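Local structure of cytosine deaminase (Klebsiella pneumoniae, 4R85) at residues V293-Q307 with N321-M335. The protein catalyses the hydrolytic deamination of cytosine-type bases, probably 5-methylcytosine among them, using an iron(II) ion held in an amidohydrolase-fold active site. Numbering follows the deposited sequence.
Sequences VAELDRAGINVCFAQ and NILRILDAGLHICHM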
ATOM      1  N   VAL A 293      14.888   1.098  -8.079  1.00 10.93           N
ATOM      2  CA  VAL A 293      14.773   2.433  -7.501  1.00 11.88           C
ATOM      3  C   VAL A 293      15.834   2.717  -6.436  1.00 13.70           C
ATOM      4  O   VAL A 293      16.479   3.770  -6.455  1.00 13.39           O
ATOM      5  CB  VAL A 293      13.375   2.640  -6.873  1.00 13.06           C
ATOM      6  CG1 VAL A 293      13.308   3.980  -6.138  1.00 13.82           C
ATOM      7  CG2 VAL A 293      12.275   2.540  -7.949  1.00 15.70           C
ATOM      8  N   ALA A 294      16.006   1.798  -5.496  1.00  9.95           N
ATOM      9  CA  ALA A 294      16.965   2.037  -4.417  1.00 16.26           C
ATOM     10  C   ALA A 294      18.385   2.169  -4.974  1.00 18.55           C
ATOM     11  O   ALA A 294      19.171   3.016  -4.543  1.00 14.02           O
ATOM     12  CB  ALA A 294      16.894   0.926  -3.382  1.00 21.12           C
ATOM     13  N   GLU A 295      18.691   1.330  -5.953  1.00 12.51           N
ATOM     14  CA  GLU A 295      20.010   1.282  -6.560  1.00 14.07           C
ATOM     15  C   GLU A 295      20.302   2.541  -7.410  1.00 16.16           C
ATOM     16  O   GLU A 295      21.411   3.095  -7.365  1.00 12.89           O
ATOM     17  CB  GLU A 295      20.147  -0.010  -7.380  1.00 14.54           C
ATOM     18  CG  GLU A 295      20.163  -1.311  -6.535  1.00 21.66           C
ATOM     19  CD  GLU A 295      18.800  -1.704  -5.921  1.00 26.21           C
ATOM     20  OE1 GLU A 295      17.737  -1.231  -6.391  1.00 19.56           O
ATOM     21  OE2 GLU A 295      18.796  -2.516  -4.959  1.00 21.81           O
ATOM     22  N   LEU A 296      19.312   2.994  -8.178  1.00 11.94           N
ATOM     23  CA  LEU A 296      19.439   4.275  -8.880  1.00 11.59           C
ATOM     24  C   LEU A 296      19.735   5.423  -7.896  1.00 11.19           C
ATOM     25  O   LEU A 296      20.650   6.221  -8.107  1.00 10.64           O
ATOM     26  CB  LEU A 296      18.157   4.592  -9.646  1.00  9.72           C
ATOM     27  CG  LEU A 296      17.885   3.641 -10.811  1.00 14.58           C
ATOM     28  CD1 LEU A 296      16.413   3.685 -11.230  1.00 14.69           C
ATOM     29  CD2 LEU A 296      18.791   4.007 -11.973  1.00 15.03           C
ATOM     30  N   ASP A 297      18.948   5.496  -6.829  1.00 10.90           N
ATOM     31  CA  ASP A 297      19.081   6.580  -5.859  1.00 11.46           C
ATOM     32  C   ASP A 297      20.450   6.556  -5.166  1.00 14.83           C
ATOM     33  O   ASP A 297      21.079   7.599  -4.986  1.00 12.52           O
ATOM     34  CB  ASP A 297      17.946   6.507  -4.827  1.00 14.16           C
ATOM     35  CG  ASP A 297      18.079   7.554  -3.733  1.00 22.33           C
ATOM     36  OD1 ASP A 297      18.531   7.202  -2.618  1.00 23.85           O
ATOM     37  OD2 ASP A 297      17.738   8.731  -3.986  1.00 19.93           O
ATOM     38  N   ARG A 298      20.906   5.368  -4.783  1.00 17.55           N
ATOM     39  CA  ARG A 298      22.229   5.215  -4.188  1.00 16.45           C
ATOM     40  C   ARG A 298      23.342   5.630  -5.133  1.00 17.70           C
ATOM     41  O   ARG A 298      24.392   6.099  -4.694  1.00 15.64           O
ATOM     42  CB  ARG A 298      22.448   3.785  -3.678  1.00 18.06           C
ATOM     43  CG  ARG A 298      21.546   3.439  -2.511  1.00 29.87           C
ATOM     44  CD  ARG A 298      21.903   2.116  -1.841  1.00 40.32           C
ATOM     45  NE  ARG A 298      20.806   1.675  -0.984  1.00 46.21           N
ATOM     46  CZ  ARG A 298      20.011   0.641  -1.252  1.00 44.16           C
ATOM     47  NH1 ARG A 298      20.209  -0.086  -2.347  1.00 44.51           N
ATOM     48  NH2 ARG A 298      19.028   0.322  -0.413  1.00 32.59           N
ATOM     49  N   ALA A 299      23.100   5.469  -6.429  1.00 15.31           N
ATOM     50  CA  ALA A 299      24.064   5.848  -7.457  1.00 19.23           C
ATOM     51  C   ALA A 299      24.055   7.357  -7.720  1.00 18.83           C
ATOM     52  O   ALA A 299      24.843   7.852  -8.521  1.00 18.18           O
ATOM     53  CB  ALA A 299      23.782   5.083  -8.757  1.00 11.68           C
ATOM     54  N   GLY A 300      23.165   8.082  -7.052  1.00 17.80           N
ATOM     55  CA  GLY A 300      23.079   9.524  -7.232  1.00 18.25           C
ATOM     56  C   GLY A 300      22.215   9.925  -8.422  1.00 18.96           C
ATOM     57  O   GLY A 300      22.305  11.039  -8.925  1.00 18.53           O
ATOM     58  N   ILE A 301      21.373   9.008  -8.875  1.00 12.41           N
ATOM     59  CA  ILE A 301      20.525   9.244 -10.044  1.00 11.71           C
ATOM     60  C   ILE A 301      19.149   9.639  -9.521  1.00 15.33           C
ATOM     61  O   ILE A 301      18.650   9.037  -8.576  1.00 15.26           O
ATOM     62  CB  ILE A 301      20.475   7.977 -10.912  1.00 14.33           C
ATOM     63  CG1 ILE A 301      21.849   7.740 -11.561  1.00 15.13           C
ATOM     64  CG2 ILE A 301      19.359   8.044 -11.974  1.00 12.76           C
ATOM     65  CD1 ILE A 301      22.006   6.357 -12.168  1.00 13.55           C
ATOM     66  N   ASN A 302      18.558  10.679 -10.098  1.00 11.93           N
ATOM     67  CA  ASN A 302      17.263  11.155  -9.627  1.00 12.82           C
ATOM     68  C   ASN A 302      16.132  10.203 -10.003  1.00 13.96           C
ATOM     69  O   ASN A 302      15.916   9.938 -11.182  1.00 15.35           O
ATOM     70  CB  ASN A 302      16.953  12.528 -10.201  1.00 17.20           C
ATOM     71  CG  ASN A 302      15.764  13.175  -9.524  1.00 15.91           C
ATOM     72  OD1 ASN A 302      15.713  13.261  -8.300  1.00 14.74           O
ATOM     73  ND2 ASN A 302      14.794  13.613 -10.313  1.00 14.55           N
ATOM     74  N   VAL A 303      15.405   9.715  -9.002  1.00 11.10           N
ATOM     75  CA  VAL A 303      14.268   8.816  -9.246  1.00 13.43           C
ATOM     76  C   VAL A 303      13.093   9.258  -8.365  1.00 12.18           C
ATOM     77  O   VAL A 303      13.292   9.833  -7.292  1.00 14.07           O
ATOM     78  CB  VAL A 303      14.662   7.325  -8.995  1.00 10.75           C
ATOM     79  CG1 VAL A 303      15.120   7.118  -7.552  1.00 13.96           C
ATOM     80  CG2 VAL A 303      13.522   6.358  -9.349  1.00 10.38           C
ATOM     81  N   CYS A 304      11.869   9.041  -8.829  1.00 10.32           N
ATOM     82  CA  CYS A 304      10.709   9.410  -8.030  1.00 13.20           C
ATOM     83  C   CYS A 304       9.528   8.478  -8.295  1.00 14.78           C
ATOM     84  O   CYS A 304       9.608   7.624  -9.171  1.00 14.05           O
ATOM     85  CB  CYS A 304      10.336  10.869  -8.289  1.00 13.72           C
ATOM     86  SG  CYS A 304       9.854  11.182  -9.995  1.00 18.60           S
ATOM     87  N   PHE A 305       8.451   8.633  -7.524  1.00 11.95           N
ATOM     88  CA  PHE A 305       7.279   7.754  -7.631  1.00  9.79           C
ATOM     89  C   PHE A 305       6.068   8.480  -8.201  1.00 14.55           C
ATOM     90  O   PHE A 305       5.898   9.682  -7.989  1.00 15.51           O
ATOM     91  CB  PHE A 305       6.892   7.195  -6.264  1.00 12.27           C
ATOM     92  CG  PHE A 305       7.869   6.211  -5.697  1.00 13.39           C
ATOM     93  CD1 PHE A 305       8.261   5.101  -6.432  1.00 11.41           C
ATOM     94  CD2 PHE A 305       8.395   6.390  -4.418  1.00 16.95           C
ATOM     95  CE1 PHE A 305       9.164   4.181  -5.911  1.00 12.27           C
ATOM     96  CE2 PHE A 305       9.296   5.470  -3.881  1.00 15.52           C
ATOM     97  CZ  PHE A 305       9.684   4.368  -4.634  1.00 12.14           C
ATOM     98  N   ALA A 306       5.209   7.737  -8.900  1.00 12.22           N
ATOM     99  CA  ALA A 306       4.031   8.331  -9.508  1.00 12.25           C
ATOM    100  C   ALA A 306       2.851   7.365  -9.483  1.00 13.70           C
ATOM    101  O   ALA A 306       3.030   6.155  -9.377  1.00 13.68           O
ATOM    102  CB  ALA A 306       4.332   8.738 -10.942  1.00 14.40           C
ATOM    103  N   GLN A 307       1.646   7.911  -9.591  1.00 16.97           N
ATOM    104  CA  GLN A 307       0.431   7.096  -9.579  1.00 15.84           C
ATOM    105  C   GLN A 307       0.137   6.372 -10.894  1.00 15.95           C
ATOM    106  O   GLN A 307      -0.368   5.258 -10.868  1.00 14.49           O
ATOM    107  CB  GLN A 307      -0.781   7.937  -9.148  1.00 21.32           C
ATOM    108  CG  GLN A 307      -0.659   8.432  -7.706  1.00 22.95           C
ATOM    109  CD  GLN A 307      -1.725   9.427  -7.318  1.00 30.82           C
ATOM    110  OE1 GLN A 307      -2.872   9.059  -7.075  1.00 33.34           O
ATOM    111  NE2 GLN A 307      -1.350  10.694  -7.243  1.00 24.60           N
ATOM    112  N   ASN A 321      -4.000  10.005  -3.939  1.00 16.69           N
ATOM    113  CA  ASN A 321      -3.094  10.138  -2.780  1.00 19.41           C
ATOM    114  C   ASN A 321      -1.696   9.566  -3.029  1.00 16.82           C
ATOM    115  O   ASN A 321      -1.497   8.353  -2.978  1.00 13.10           O
ATOM    116  CB  ASN A 321      -3.715   9.484  -1.542  1.00 17.05           C
ATOM    117  CG  ASN A 321      -2.872   9.674  -0.283  1.00 20.77           C
ATOM    118  OD1 ASN A 321      -1.984  10.526  -0.232  1.00 16.78           O
ATOM    119  ND2 ASN A 321      -3.163   8.887   0.745  1.00 21.94           N
ATOM    120  N   ILE A 322      -0.731  10.446  -3.291  1.00 15.43           N
ATOM    121  CA  ILE A 322       0.637  10.013  -3.598  1.00 15.29           C
ATOM    122  C   ILE A 322       1.340   9.338  -2.406  1.00 16.16           C
ATOM    123  O   ILE A 322       2.293   8.566  -2.586  1.00 15.43           O
ATOM    124  CB  ILE A 322       1.498  11.190  -4.142  1.00 24.22           C
ATOM    125  CG1 ILE A 322       2.741  10.666  -4.879  1.00 21.86           C
ATOM    126  CG2 ILE A 322       1.897  12.131  -3.016  1.00 23.85           C
ATOM    127  CD1 ILE A 322       2.585  10.598  -6.383  1.00 24.54           C
ATOM    128  N   LEU A 323       0.869   9.602  -1.190  1.00 17.66           N
ATOM    129  CA  LEU A 323       1.467   8.954  -0.014  1.00 15.91           C
ATOM    130  C   LEU A 323       1.205   7.447  -0.015  1.00 19.61           C
ATOM    131  O   LEU A 323       1.981   6.671   0.546  1.00 18.22           O
ATOM    132  CB  LEU A 323       0.960   9.579   1.284  1.00 17.21           C
ATOM    133  CG  LEU A 323       1.491  10.989   1.569  1.00 22.51           C
ATOM    134  CD1 LEU A 323       1.043  11.470   2.943  1.00 20.98           C
ATOM    135  CD2 LEU A 323       3.012  11.022   1.442  1.00 19.62           C
ATOM    136  N   ARG A 324       0.109   7.033  -0.644  1.00 17.83           N
ATOM    137  CA  ARG A 324      -0.188   5.615  -0.743  1.00 13.08           C
ATOM    138  C   ARG A 324       0.837   4.969  -1.677  1.00 12.32           C
ATOM    139  O   ARG A 324       1.314   3.865  -1.419  1.00 13.21           O
ATOM    140  CB  ARG A 324      -1.620   5.391  -1.266  1.00 17.87           C
ATOM    141  CG  ARG A 324      -2.126   3.959  -1.111  1.00 22.74           C
ATOM    142  CD  ARG A 324      -3.548   3.779  -1.691  1.00 28.11           C
ATOM    143  NE  ARG A 324      -3.577   4.148  -3.104  1.00 28.71           N
ATOM    144  CZ  ARG A 324      -3.487   3.287  -4.111  1.00 23.00           C
ATOM    145  NH1 ARG A 324      -3.393   1.982  -3.877  1.00 19.81           N
ATOM    146  NH2 ARG A 324      -3.493   3.733  -5.361  1.00 19.98           N
ATOM    147  N   ILE A 325       1.166   5.673  -2.761  1.00 11.14           N
ATOM    148  CA  ILE A 325       2.161   5.215  -3.735  1.00 15.20           C
ATOM    149  C   ILE A 325       3.552   5.137  -3.119  1.00 17.97           C
ATOM    150  O   ILE A 325       4.301   4.170  -3.331  1.00 15.84           O
ATOM    151  CB  ILE A 325       2.242   6.182  -4.933  1.00 19.68           C
ATOM    152  CG1 ILE A 325       0.879   6.337  -5.603  1.00 23.58           C
ATOM    153  CG2 ILE A 325       3.311   5.748  -5.931  1.00 20.18           C
ATOM    154  CD1 ILE A 325       0.032   5.096  -5.667  1.00 18.84           C
ATOM    155  N   LEU A 326       3.901   6.174  -2.364  1.00 12.27           N
ATOM    156  CA  LEU A 326       5.164   6.198  -1.653  1.00 12.15           C
ATOM    157  C   LEU A 326       5.277   4.978  -0.757  1.00 12.22           C
ATOM    158  O   LEU A 326       6.286   4.295  -0.773  1.00 15.01           O
ATOM    159  CB  LEU A 326       5.299   7.488  -0.833  1.00 11.34           C
ATOM    160  CG  LEU A 326       6.555   7.613   0.039  1.00 14.08           C
ATOM    161  CD1 LEU A 326       7.806   7.530  -0.823  1.00 15.28           C
ATOM    162  CD2 LEU A 326       6.528   8.927   0.832  1.00 15.98           C
ATOM    163  N   ASP A 327       4.235   4.703   0.024  1.00 11.66           N
ATOM    164  CA  ASP A 327       4.230   3.538   0.903  1.00 13.74           C
ATOM    165  C   ASP A 327       4.528   2.254   0.106  1.00 13.37           C
ATOM    166  O   ASP A 327       5.428   1.467   0.456  1.00 12.04           O
ATOM    167  CB  ASP A 327       2.865   3.436   1.586  1.00 19.68           C
ATOM    168  CG  ASP A 327       2.818   2.378   2.670  1.00 25.95           C
ATOM    169  OD1 ASP A 327       1.838   1.596   2.689  1.00 26.36           O
ATOM    170  OD2 ASP A 327       3.733   2.346   3.522  1.00 24.56           O
ATOM    171  N   ALA A 328       3.787   2.070  -0.983  1.00 11.62           N
ATOM    172  CA  ALA A 328       3.942   0.904  -1.846  1.00 13.89           C
ATOM    173  C   ALA A 328       5.367   0.790  -2.371  1.00 14.33           C
ATOM    174  O   ALA A 328       5.968  -0.281  -2.344  1.00 13.88           O
ATOM    175  CB  ALA A 328       2.966   0.991  -3.017  1.00 15.74           C
ATOM    176  N   GLY A 329       5.889   1.910  -2.852  1.00 12.93           N
ATOM    177  CA  GLY A 329       7.217   1.950  -3.427  1.00 12.20           C
ATOM    178  C   GLY A 329       8.279   1.569  -2.425  1.00 15.55           C
ATOM    179  O   GLY A 329       9.163   0.776  -2.728  1.00 12.22           O
ATOM    180  N   LEU A 330       8.195   2.126  -1.220  1.00 12.28           N
ATOM    181  CA  LEU A 330       9.183   1.812  -0.192  1.00 13.28           C
ATOM    182  C   LEU A 330       9.200   0.324   0.170  1.00 12.17           C
ATOM    183  O   LEU A 330      10.269  -0.242   0.448  1.00 11.72           O
ATOM    184  CB  LEU A 330       8.954   2.665   1.059  1.00 13.01           C
ATOM    185  CG  LEU A 330       9.057   4.182   0.888  1.00 12.96           C
ATOM    186  CD1 LEU A 330       8.792   4.863   2.225  1.00 16.36           C
ATOM    187  CD2 LEU A 330      10.427   4.587   0.359  1.00 16.12           C
ATOM    188  N   HIS A 331       8.026  -0.304   0.183  1.00 13.38           N
ATOM    189  CA  HIS A 331       7.932  -1.738   0.479  1.00 11.14           C
ATOM    190  C   HIS A 331       8.494  -2.586  -0.663  1.00 15.07           C
ATOM    191  O   HIS A 331       9.353  -3.443  -0.454  1.00 15.00           O
ATOM    192  CB  HIS A 331       6.472  -2.163   0.717  1.00 17.43           C
ATOM    193  CG  HIS A 331       5.916  -1.752   2.044  1.00 16.49           C
ATOM    194  ND1 HIS A 331       5.586  -0.445   2.346  1.00 16.86           N
ATOM    195  CD2 HIS A 331       5.601  -2.484   3.140  1.00 12.69           C
ATOM    196  CE1 HIS A 331       5.112  -0.389   3.580  1.00 15.97           C
ATOM    197  NE2 HIS A 331       5.111  -1.610   4.084  1.00 14.80           N
ATOM    198  N   ILE A 332       7.997  -2.352  -1.875  1.00 13.37           N
ATOM    199  CA  ILE A 332       8.358  -3.190  -3.025  1.00 10.77           C
ATOM    200  C   ILE A 332       9.836  -3.055  -3.408  1.00 11.75           C
ATOM    201  O   ILE A 332      10.463  -4.014  -3.868  1.00 13.97           O
ATOM    202  CB  ILE A 332       7.458  -2.884  -4.251  1.00 12.39           C
ATOM    203  CG1 ILE A 332       5.984  -3.031  -3.861  1.00 21.82           C
ATOM    204  CG2 ILE A 332       7.762  -3.851  -5.391  1.00 16.42           C
ATOM    205  CD1 ILE A 332       4.978  -2.598  -4.948  1.00 23.05           C
ATOM    206  N   CYS A 333      10.390  -1.863  -3.199  1.00 10.91           N
ATOM    207  CA  CYS A 333      11.765  -1.557  -3.590  1.00 11.43           C
ATOM    208  C   CYS A 333      12.771  -1.793  -2.464  1.00 14.11           C
ATOM    209  O   CYS A 333      13.958  -1.500  -2.620  1.00 13.49           O
ATOM    210  CB  CYS A 333      11.867  -0.109  -4.079  1.00 16.39           C
ATOM    211  SG  CYS A 333      10.809   0.209  -5.533  1.00 16.01           S
ATOM    212  N   HIS A 334      12.295  -2.342  -1.349  1.00 12.69           N
ATOM    213  CA  HIS A 334      13.160  -2.626  -0.197  1.00 11.11           C
ATOM    214  C   HIS A 334      13.873  -1.377   0.297  1.00 15.31           C
ATOM    215  O   HIS A 334      15.093  -1.363   0.464  1.00 17.36           O
ATOM    216  CB  HIS A 334      14.178  -3.727  -0.520  1.00 13.39           C
ATOM    217  CG  HIS A 334      13.600  -5.105  -0.480  1.00 13.73           C
ATOM    218  ND1 HIS A 334      14.212  -6.188  -1.074  1.00 17.80           N
ATOM    219  CD2 HIS A 334      12.478  -5.581   0.111  1.00 17.12           C
ATOM    220  CE1 HIS A 334      13.488  -7.273  -0.856  1.00 21.42           C
ATOM    221  NE2 HIS A 334      12.426  -6.930  -0.149  1.00 17.99           N
ATOM    222  N   MET A 335      13.089  -0.336   0.542  1.00 13.15           N
ATOM    223  CA  MET A 335      13.602   0.930   1.030  1.00 14.23           C
ATOM    224  C   MET A 335      12.930   1.290   2.346  1.00 14.53           C
ATOM    225  O   MET A 335      12.460   2.410   2.530  1.00 16.72           O
ATOM    226  CB  MET A 335      13.339   2.018  -0.009  1.00 15.54           C
ATOM    227  CG  MET A 335      14.097   1.779  -1.297  1.00 15.69           C
ATOM    228  SD  MET A 335      13.504   2.825  -2.639  1.00 24.20           S
ATOM    229  CE  MET A 335      14.384   4.320  -2.236  1.00 18.96           C
TER
HETATM  230  O   HOH W   1      15.045  -1.044  -5.275  1.00 13.93           O
HETATM  231  O   HOH W   2      16.761  -3.265  -3.445  1.00 28.69           O
HETATM  232  O   HOH W   3      17.213  -1.770  -1.223  1.00 20.66           O
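The ring of Phe305 is the main bump here, and the hollow it fills is the shallow notch that Gly329, lacking a side chain, makes in the surface of helix 322-332. Gly329 CA sits over one face of the ring, 4.1 Å from its centroid and 28° off the normal, a CH-pi contact. At the ring's edge lie Leu326 CD1, 3.8 Å from Phe305 CD2, and the sulfur of Cys333, a sulfur-aromatic contact. The same Cys333 SG touches Val293 CG2 at 3.7 Å, bridging strand 303-305 and helix 293-298. Met335 lays CG against Ala294 CB at 3.6 Å and SD against Val293 CG1; the bend at chi3 (81°) folds its CE back to Val293 CG1 and Ala294 CA, about 4.1 Å from each. Toward the other end, Ile325 CG2, anti to the backbone N, reaches Ala306 O and Phe305 CB, while its CG1 presses on Gln307 CG, 3.3 Å away; the two side chains cross at about a right angle. Ile322 CD1 fits between Phe305 O and the Gln307 amide. No direct hydrogen bond joins the segments; waters do so at the polar margin, one accepting from Arg298 NH2 and donating to His334 O at 2.7 Å. This is the last strand of the TIM-type barrel packed against the helix that follows it; Ala306 also touches the iron ligand His56. Apolar and sulfur packing thus makes the junction, and water links the carbonyls just past the end of helix 322-332 to polar groups of helix 293-298.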